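Local coordinates for transcriptional regulator, AraC family (Pseudomonas putida, PDB 3GRA), which probably binds specific DNA sequences to regulate transcription, the DJ-1/PfpI-like domain described here being one part of the longer regulator, at residues I144-L156 with S160-R174. Residues are numbered along the deposited sequence; the frame is centred on the assembly and turned at random.
Sequences ITPASFTLDRDRL and SPNGAMELMLGLVRR
S160 meets S148 where helix 161-176 begins, its OG 3.7 Å from S148 CB. The same OG caps the helix, accepting from G163 N at 2.9 Å. A water bridges S148 OG to N162 OD1, donating to the latter, and joins the loop to the first helical turn. At G163 the two backbones come nearest, CA to CA with S148: S148 OG rests near G163 CA, and a beta carbon would run into S148 O. Next, E166 lays its CB over the centre of the F149 ring, a CH-pi contact 3.5 Å from the centroid and only 6° off the normal. The ring is placed there by a chi1 of 62°, which sets CG between the backbone N and the carbonyl carbon of F149. An alanine here is likely to lose this CH-pi contact and uncover the aliphatic part of E166. L167 follows, its CD1 meeting L151 CD2 tightly at 3.3 Å and also touching L156 CB at 3.7 Å. L151 CD1 then packs on G170 CA, and L171 CB touches L156 CD2. In this alpha/beta fold of the DJ-1/PfpI family, helix 161-174 covers the sheet edge away from the annotated metal site, its axis 26° from that of 149-152, an outermost strand within this chain. With no direct hydrogen bond between the segments, apolar packing and one aromatic face hold this helix-on-sheet layer together, and water supplies a polar link at its N-terminal end.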
ATOM      1  N   ILE A 144      24.316  -3.049  10.134  1.00 31.86           N
ATOM      2  CA  ILE A 144      23.504  -2.400   9.130  1.00 30.59           C
ATOM      3  C   ILE A 144      23.972  -2.907   7.780  1.00 28.99           C
ATOM      4  O   ILE A 144      25.127  -2.691   7.391  1.00 27.30           O
ATOM      5  CB  ILE A 144      23.678  -0.863   9.157  1.00 31.84           C
ATOM      6  CG1 ILE A 144      23.460  -0.329  10.575  1.00 32.88           C
ATOM      7  CG2 ILE A 144      22.683  -0.221   8.210  1.00 33.57           C
ATOM      8  CD1 ILE A 144      22.102  -0.608  11.123  1.00 33.63           C
ATOM      9  N   THR A 145      23.081  -3.592   7.072  1.00 26.72           N
ATOM     10  CA  THR A 145      23.408  -4.121   5.755  1.00 22.70           C
ATOM     11  C   THR A 145      23.386  -2.993   4.733  1.00 22.39           C
ATOM     12  O   THR A 145      22.476  -2.176   4.732  1.00 22.18           O
ATOM     13  CB  THR A 145      22.377  -5.147   5.289  1.00 21.84           C
ATOM     14  OG1 THR A 145      22.162  -6.116   6.321  1.00 24.56           O
ATOM     15  CG2 THR A 145      22.862  -5.844   4.008  1.00 19.48           C
ATOM     16  N   PRO A 146      24.396  -2.928   3.855  1.00 22.19           N
ATOM     17  CA  PRO A 146      24.388  -1.859   2.852  1.00 20.85           C
ATOM     18  C   PRO A 146      23.526  -2.242   1.641  1.00 19.75           C
ATOM     19  O   PRO A 146      23.994  -2.206   0.509  1.00 21.43           O
ATOM     20  CB  PRO A 146      25.868  -1.705   2.494  1.00 17.47           C
ATOM     21  CG  PRO A 146      26.412  -3.069   2.701  1.00 18.01           C
ATOM     22  CD  PRO A 146      25.714  -3.587   3.930  1.00 19.80           C
ATOM     23  N   ALA A 147      22.269  -2.603   1.889  1.00 18.69           N
ATOM     24  CA  ALA A 147      21.327  -3.011   0.831  1.00 16.44           C
ATOM     25  C   ALA A 147      19.879  -2.814   1.308  1.00 16.55           C
ATOM     26  O   ALA A 147      19.607  -2.804   2.509  1.00 17.10           O
ATOM     27  CB  ALA A 147      21.560  -4.488   0.450  1.00 16.84           C
ATOM     28  N   SER A 148      18.946  -2.709   0.368  1.00 15.84           N
ATOM     29  CA  SER A 148      17.549  -2.442   0.709  1.00 19.55           C
ATOM     30  C   SER A 148      16.748  -3.504   1.491  1.00 20.65           C
ATOM     31  O   SER A 148      15.708  -3.180   2.068  1.00 22.61           O
ATOM     32  CB  SER A 148      16.790  -2.044  -0.561  1.00 18.99           C
ATOM     33  OG  SER A 148      16.612  -3.164  -1.419  1.00 23.18           O
ATOM     34  N   PHE A 149      17.190  -4.758   1.485  1.00 19.22           N
ATOM     35  CA  PHE A 149      16.503  -5.808   2.249  1.00 20.48           C
ATOM     36  C   PHE A 149      17.530  -6.730   2.879  1.00 19.64           C
ATOM     37  O   PHE A 149      18.685  -6.717   2.491  1.00 20.10           O
ATOM     38  CB  PHE A 149      15.519  -6.625   1.401  1.00 18.46           C
ATOM     39  CG  PHE A 149      16.156  -7.384   0.274  1.00 22.28           C
ATOM     40  CD1 PHE A 149      16.151  -8.781   0.256  1.00 21.14           C
ATOM     41  CD2 PHE A 149      16.721  -6.707  -0.791  1.00 21.32           C
ATOM     42  CE1 PHE A 149      16.695  -9.491  -0.814  1.00 18.82           C
ATOM     43  CE2 PHE A 149      17.269  -7.397  -1.873  1.00 23.80           C
ATOM     44  CZ  PHE A 149      17.256  -8.794  -1.887  1.00 21.34           C
ATOM     45  N   THR A 150      17.098  -7.516   3.860  1.00 20.23           N
ATOM     46  CA  THR A 150      17.981  -8.414   4.590  1.00 21.25           C
ATOM     47  C   THR A 150      17.239  -9.662   5.064  1.00 21.60           C
ATOM     48  O   THR A 150      16.208  -9.569   5.728  1.00 23.85           O
ATOM     49  CB  THR A 150      18.579  -7.704   5.845  1.00 20.01           C
ATOM     50  OG1 THR A 150      19.421  -6.620   5.431  1.00 21.21           O
ATOM     51  CG2 THR A 150      19.401  -8.707   6.701  1.00 17.50           C
ATOM     52  N   LEU A 151      17.785 -10.820   4.718  1.00 22.63           N
ATOM     53  CA  LEU A 151      17.208 -12.104   5.082  1.00 23.35           C
ATOM     54  C   LEU A 151      18.258 -12.816   5.905  1.00 26.33           C
ATOM     55  O   LEU A 151      19.074 -13.567   5.378  1.00 27.30           O
ATOM     56  CB  LEU A 151      16.902 -12.910   3.828  1.00 24.52           C
ATOM     57  CG  LEU A 151      16.038 -12.191   2.787  1.00 24.26           C
ATOM     58  CD1 LEU A 151      16.314 -12.785   1.421  1.00 22.08           C
ATOM     59  CD2 LEU A 151      14.556 -12.282   3.173  1.00 23.22           C
ATOM     60  N   ASP A 152      18.250 -12.548   7.202  1.00 28.15           N
ATOM     61  CA  ASP A 152      19.216 -13.149   8.100  1.00 29.63           C
ATOM     62  C   ASP A 152      18.510 -14.053   9.095  1.00 29.15           C
ATOM     63  O   ASP A 152      18.022 -13.595  10.121  1.00 31.54           O
ATOM     64  CB  ASP A 152      19.988 -12.046   8.824  1.00 30.77           C
ATOM     65  CG  ASP A 152      21.027 -12.589   9.773  1.00 31.02           C
ATOM     66  OD1 ASP A 152      21.435 -13.759   9.605  1.00 35.06           O
ATOM     67  OD2 ASP A 152      21.445 -11.839  10.677  1.00 31.40           O
ATOM     68  N   ARG A 153      18.438 -15.336   8.760  1.00 29.91           N
ATOM     69  CA  ARG A 153      17.802 -16.329   9.617  1.00 28.37           C
ATOM     70  C   ARG A 153      16.333 -16.023   9.856  1.00 28.16           C
ATOM     71  O   ARG A 153      15.522 -16.064   8.925  1.00 26.67           O
ATOM     72  CB  ARG A 153      18.560 -16.415  10.945  1.00 25.70           C
ATOM     73  CG  ARG A 153      19.925 -17.058  10.773  1.00 25.24           C
ATOM     74  CD  ARG A 153      20.822 -16.838  11.967  1.00 27.86           C
ATOM     75  NE  ARG A 153      21.361 -15.481  11.985  1.00 30.02           N
ATOM     76  CZ  ARG A 153      22.065 -14.984  12.991  1.00 30.69           C
ATOM     77  NH1 ARG A 153      22.311 -15.740  14.046  1.00 30.03           N
ATOM     78  NH2 ARG A 153      22.498 -13.727  12.952  1.00 30.19           N
ATOM     79  N   ASP A 154      15.993 -15.714  11.103  1.00 27.22           N
ATOM     80  CA  ASP A 154      14.614 -15.397  11.458  1.00 25.91           C
ATOM     81  C   ASP A 154      14.426 -13.890  11.733  1.00 26.09           C
ATOM     82  O   ASP A 154      13.611 -13.490  12.563  1.00 23.88           O
ATOM     83  CB  ASP A 154      14.182 -16.241  12.665  1.00 24.45           C
ATOM     84  CG  ASP A 154      15.118 -16.097  13.827  1.00 28.34           C
ATOM     85  OD1 ASP A 154      16.168 -15.429  13.669  1.00 32.42           O
ATOM     86  OD2 ASP A 154      14.813 -16.647  14.904  1.00 33.52           O
ATOM     87  N   ARG A 155      15.197 -13.073  11.020  1.00 24.59           N
ATOM     88  CA  ARG A 155      15.091 -11.626  11.115  1.00 25.72           C
ATOM     89  C   ARG A 155      15.096 -11.062   9.689  1.00 25.33           C
ATOM     90  O   ARG A 155      16.126 -11.017   9.000  1.00 26.21           O
ATOM     91  CB  ARG A 155      16.228 -11.041  11.956  1.00 26.48           C
ATOM     92  CG  ARG A 155      16.192 -11.485  13.428  1.00 27.94           C
ATOM     93  CD  ARG A 155      14.963 -10.966  14.200  1.00 28.63           C
ATOM     94  NE  ARG A 155      14.893 -11.560  15.542  1.00 31.30           N
ATOM     95  CZ  ARG A 155      14.332 -12.742  15.819  1.00 31.58           C
ATOM     96  NH1 ARG A 155      13.769 -13.467  14.864  1.00 27.96           N
ATOM     97  NH2 ARG A 155      14.364 -13.223  17.051  1.00 34.13           N
ATOM     98  N   LEU A 156      13.908 -10.672   9.249  1.00 23.23           N
ATOM     99  CA  LEU A 156      13.689 -10.130   7.923  1.00 22.52           C
ATOM    100  C   LEU A 156      13.396  -8.615   7.966  1.00 23.52           C
ATOM    101  O   LEU A 156      12.523  -8.146   8.706  1.00 21.89           O
ATOM    102  CB  LEU A 156      12.523 -10.877   7.263  1.00 22.33           C
ATOM    103  CG  LEU A 156      12.736 -12.349   6.882  1.00 24.13           C
ATOM    104  CD1 LEU A 156      12.917 -13.215   8.137  1.00 25.56           C
ATOM    105  CD2 LEU A 156      11.532 -12.830   6.086  1.00 24.45           C
ATOM    106  N   SER A 160      13.034  -0.108   2.013  1.00 24.17           N
ATOM    107  CA  SER A 160      12.286   0.577   0.969  1.00 24.43           C
ATOM    108  C   SER A 160      11.169  -0.302   0.422  1.00 25.08           C
ATOM    109  O   SER A 160      11.115  -1.494   0.706  1.00 26.71           O
ATOM    110  CB  SER A 160      13.236   0.924  -0.176  1.00 24.63           C
ATOM    111  OG  SER A 160      13.581  -0.261  -0.895  1.00 24.76           O
ATOM    112  N   PRO A 161      10.268   0.279  -0.385  1.00 25.78           N
ATOM    113  CA  PRO A 161       9.174  -0.519  -0.950  1.00 26.47           C
ATOM    114  C   PRO A 161       9.740  -1.682  -1.772  1.00 26.12           C
ATOM    115  O   PRO A 161       9.304  -2.819  -1.636  1.00 25.83           O
ATOM    116  CB  PRO A 161       8.418   0.493  -1.820  1.00 23.83           C
ATOM    117  CG  PRO A 161       8.655   1.798  -1.090  1.00 23.16           C
ATOM    118  CD  PRO A 161      10.116   1.709  -0.729  1.00 24.64           C
ATOM    119  N   ASN A 162      10.717  -1.385  -2.621  1.00 27.17           N
ATOM    120  CA  ASN A 162      11.327  -2.425  -3.443  1.00 28.75           C
ATOM    121  C   ASN A 162      12.019  -3.458  -2.562  1.00 27.39           C
ATOM    122  O   ASN A 162      11.950  -4.644  -2.835  1.00 29.38           O
ATOM    123  CB  ASN A 162      12.332  -1.832  -4.434  1.00 30.26           C
ATOM    124  CG  ASN A 162      12.908  -2.885  -5.367  1.00 34.30           C
ATOM    125  OD1 ASN A 162      14.118  -3.093  -5.413  1.00 33.43           O
ATOM    126  ND2 ASN A 162      12.034  -3.563  -6.109  1.00 32.58           N
ATOM    127  N   GLY A 163      12.679  -2.993  -1.501  1.00 27.66           N
ATOM    128  CA  GLY A 163      13.343  -3.898  -0.577  1.00 25.02           C
ATOM    129  C   GLY A 163      12.323  -4.836   0.052  1.00 26.02           C
ATOM    130  O   GLY A 163      12.610  -6.014   0.299  1.00 26.38           O
ATOM    131  N   ALA A 164      11.126  -4.307   0.302  1.00 24.68           N
ATOM    132  CA  ALA A 164      10.045  -5.081   0.892  1.00 24.34           C
ATOM    133  C   ALA A 164       9.530  -6.131  -0.099  1.00 25.19           C
ATOM    134  O   ALA A 164       9.169  -7.237   0.301  1.00 26.20           O
ATOM    135  CB  ALA A 164       8.905  -4.160   1.318  1.00 22.87           C
HETATM  136  N   MSE A 165       9.480  -5.786  -1.382  1.00 24.61           N
HETATM  137  CA  MSE A 165       9.025  -6.757  -2.384  1.00 25.84           C
HETATM  138  C   MSE A 165      10.055  -7.897  -2.439  1.00 25.33           C
HETATM  139  O   MSE A 165       9.684  -9.063  -2.437  1.00 24.27           O
HETATM  140  CB  MSE A 165       8.884  -6.112  -3.773  1.00 25.50           C
HETATM  141  CG  MSE A 165       8.395  -7.085  -4.884  1.00 29.47           C
HETATM  142 SE   MSE A 165       8.367  -6.342  -6.565  1.00 29.13          SE
HETATM  143  CE  MSE A 165      10.092  -6.513  -6.993  1.00 32.01           C
ATOM    144  N   GLU A 166      11.341  -7.552  -2.465  1.00 26.08           N
ATOM    145  CA  GLU A 166      12.388  -8.569  -2.511  1.00 29.20           C
ATOM    146  C   GLU A 166      12.381  -9.393  -1.222  1.00 29.46           C
ATOM    147  O   GLU A 166      12.595 -10.603  -1.249  1.00 30.76           O
ATOM    148  CB  GLU A 166      13.774  -7.939  -2.683  1.00 28.84           C
ATOM    149  CG  GLU A 166      14.049  -7.276  -4.036  1.00 32.68           C
ATOM    150  CD  GLU A 166      13.994  -8.244  -5.211  1.00 34.83           C
ATOM    151  OE1 GLU A 166      14.263  -9.454  -5.019  1.00 35.98           O
ATOM    152  OE2 GLU A 166      13.693  -7.789  -6.334  1.00 37.53           O
ATOM    153  N   LEU A 167      12.125  -8.731  -0.095  1.00 28.17           N
ATOM    154  CA  LEU A 167      12.109  -9.410   1.189  1.00 25.88           C
ATOM    155  C   LEU A 167      11.076 -10.534   1.217  1.00 24.26           C
ATOM    156  O   LEU A 167      11.393 -11.647   1.624  1.00 24.20           O
ATOM    157  CB  LEU A 167      11.839  -8.413   2.322  1.00 25.23           C
ATOM    158  CG  LEU A 167      11.944  -8.958   3.754  1.00 25.43           C
ATOM    159  CD1 LEU A 167      13.396  -9.289   4.087  1.00 23.44           C
ATOM    160  CD2 LEU A 167      11.408  -7.919   4.733  1.00 24.13           C
HETATM  161  N   MSE A 168       9.851 -10.251   0.782  1.00 24.48           N
HETATM  162  CA  MSE A 168       8.817 -11.276   0.777  1.00 26.84           C
HETATM  163  C   MSE A 168       9.071 -12.325  -0.310  1.00 26.04           C
HETATM  164  O   MSE A 168       8.617 -13.458  -0.197  1.00 28.07           O
HETATM  165  CB  MSE A 168       7.428 -10.650   0.625  1.00 24.50           C
HETATM  166  CG  MSE A 168       6.961  -9.840   1.854  1.00 24.58           C
HETATM  167 SE   MSE A 168       6.775 -10.784   3.392  1.00 18.90          SE
HETATM  168  CE  MSE A 168       8.331 -10.536   4.126  1.00 25.61           C
ATOM    169  N   LEU A 169       9.798 -11.956  -1.359  1.00 25.33           N
ATOM    170  CA  LEU A 169      10.135 -12.913  -2.410  1.00 27.02           C
ATOM    171  C   LEU A 169      11.176 -13.833  -1.797  1.00 26.31           C
ATOM    172  O   LEU A 169      11.205 -15.037  -2.069  1.00 27.02           O
ATOM    173  CB  LEU A 169      10.716 -12.203  -3.646  1.00 25.95           C
ATOM    174  CG  LEU A 169       9.636 -11.669  -4.597  1.00 28.49           C
ATOM    175  CD1 LEU A 169      10.227 -10.687  -5.602  1.00 27.67           C
ATOM    176  CD2 LEU A 169       8.980 -12.864  -5.298  1.00 29.00           C
ATOM    177  N   GLY A 170      12.023 -13.256  -0.951  1.00 25.29           N
ATOM    178  CA  GLY A 170      13.044 -14.042  -0.287  1.00 25.40           C
ATOM    179  C   GLY A 170      12.364 -15.052   0.619  1.00 26.06           C
ATOM    180  O   GLY A 170      12.796 -16.201   0.741  1.00 24.97           O
ATOM    181  N   LEU A 171      11.273 -14.621   1.243  1.00 26.82           N
ATOM    182  CA  LEU A 171      10.527 -15.490   2.133  1.00 27.83           C
ATOM    183  C   LEU A 171       9.851 -16.605   1.336  1.00 29.95           C
ATOM    184  O   LEU A 171       9.887 -17.764   1.741  1.00 28.40           O
ATOM    185  CB  LEU A 171       9.471 -14.688   2.908  1.00 26.39           C
ATOM    186  CG  LEU A 171       8.556 -15.481   3.857  1.00 23.90           C
ATOM    187  CD1 LEU A 171       9.421 -16.270   4.834  1.00 23.09           C
ATOM    188  CD2 LEU A 171       7.619 -14.533   4.634  1.00 23.53           C
ATOM    189  N   VAL A 172       9.239 -16.253   0.207  1.00 30.84           N
ATOM    190  CA  VAL A 172       8.560 -17.240  -0.630  1.00 34.60           C
ATOM    191  C   VAL A 172       9.555 -18.280  -1.156  1.00 36.31           C
ATOM    192  O   VAL A 172       9.277 -19.477  -1.177  1.00 36.82           O
ATOM    193  CB  VAL A 172       7.857 -16.555  -1.820  1.00 35.45           C
ATOM    194  CG1 VAL A 172       7.186 -17.598  -2.711  1.00 35.04           C
ATOM    195  CG2 VAL A 172       6.825 -15.555  -1.297  1.00 36.11           C
ATOM    196  N   ARG A 173      10.719 -17.803  -1.568  1.00 37.58           N
ATOM    197  CA  ARG A 173      11.785 -18.648  -2.097  1.00 38.37           C
ATOM    198  C   ARG A 173      12.254 -19.666  -1.045  1.00 39.22           C
ATOM    199  O   ARG A 173      12.432 -20.848  -1.339  1.00 39.82           O
ATOM    200  CB  ARG A 173      12.938 -17.731  -2.519  1.00 38.32           C
ATOM    201  CG  ARG A 173      14.042 -18.343  -3.342  1.00 40.03           C
ATOM    202  CD  ARG A 173      14.956 -17.231  -3.864  1.00 39.34           C
ATOM    203  NE  ARG A 173      14.272 -16.350  -4.814  1.00 41.70           N
ATOM    204  CZ  ARG A 173      14.324 -15.017  -4.786  1.00 43.89           C
ATOM    205  NH1 ARG A 173      15.023 -14.388  -3.846  1.00 42.79           N
ATOM    206  NH2 ARG A 173      13.692 -14.306  -5.711  1.00 42.14           N
ATOM    207  N   ARG A 174      12.435 -19.195   0.186  1.00 40.22           N
ATOM    208  CA  ARG A 174      12.897 -20.018   1.300  1.00 40.70           C
ATOM    209  C   ARG A 174      11.882 -21.045   1.810  1.00 42.48           C
ATOM    210  O   ARG A 174      12.251 -22.015   2.481  1.00 42.87           O
ATOM    211  CB  ARG A 174      13.309 -19.101   2.456  1.00 41.67           C
ATOM    212  CG  ARG A 174      13.493 -19.775   3.807  1.00 43.82           C
ATOM    213  CD  ARG A 174      14.808 -20.524   3.909  1.00 46.03           C
ATOM    214  NE  ARG A 174      14.944 -21.211   5.192  1.00 48.98           N
ATOM    215  CZ  ARG A 174      15.116 -20.607   6.363  1.00 51.15           C
ATOM    216  NH1 ARG A 174      15.179 -19.285   6.439  1.00 51.68           N
ATOM    217  NH2 ARG A 174      15.233 -21.331   7.469  1.00 52.49           N
TER
HETATM  218  O   HOH W   1      15.754  -1.952  -3.601  1.00 44.37           O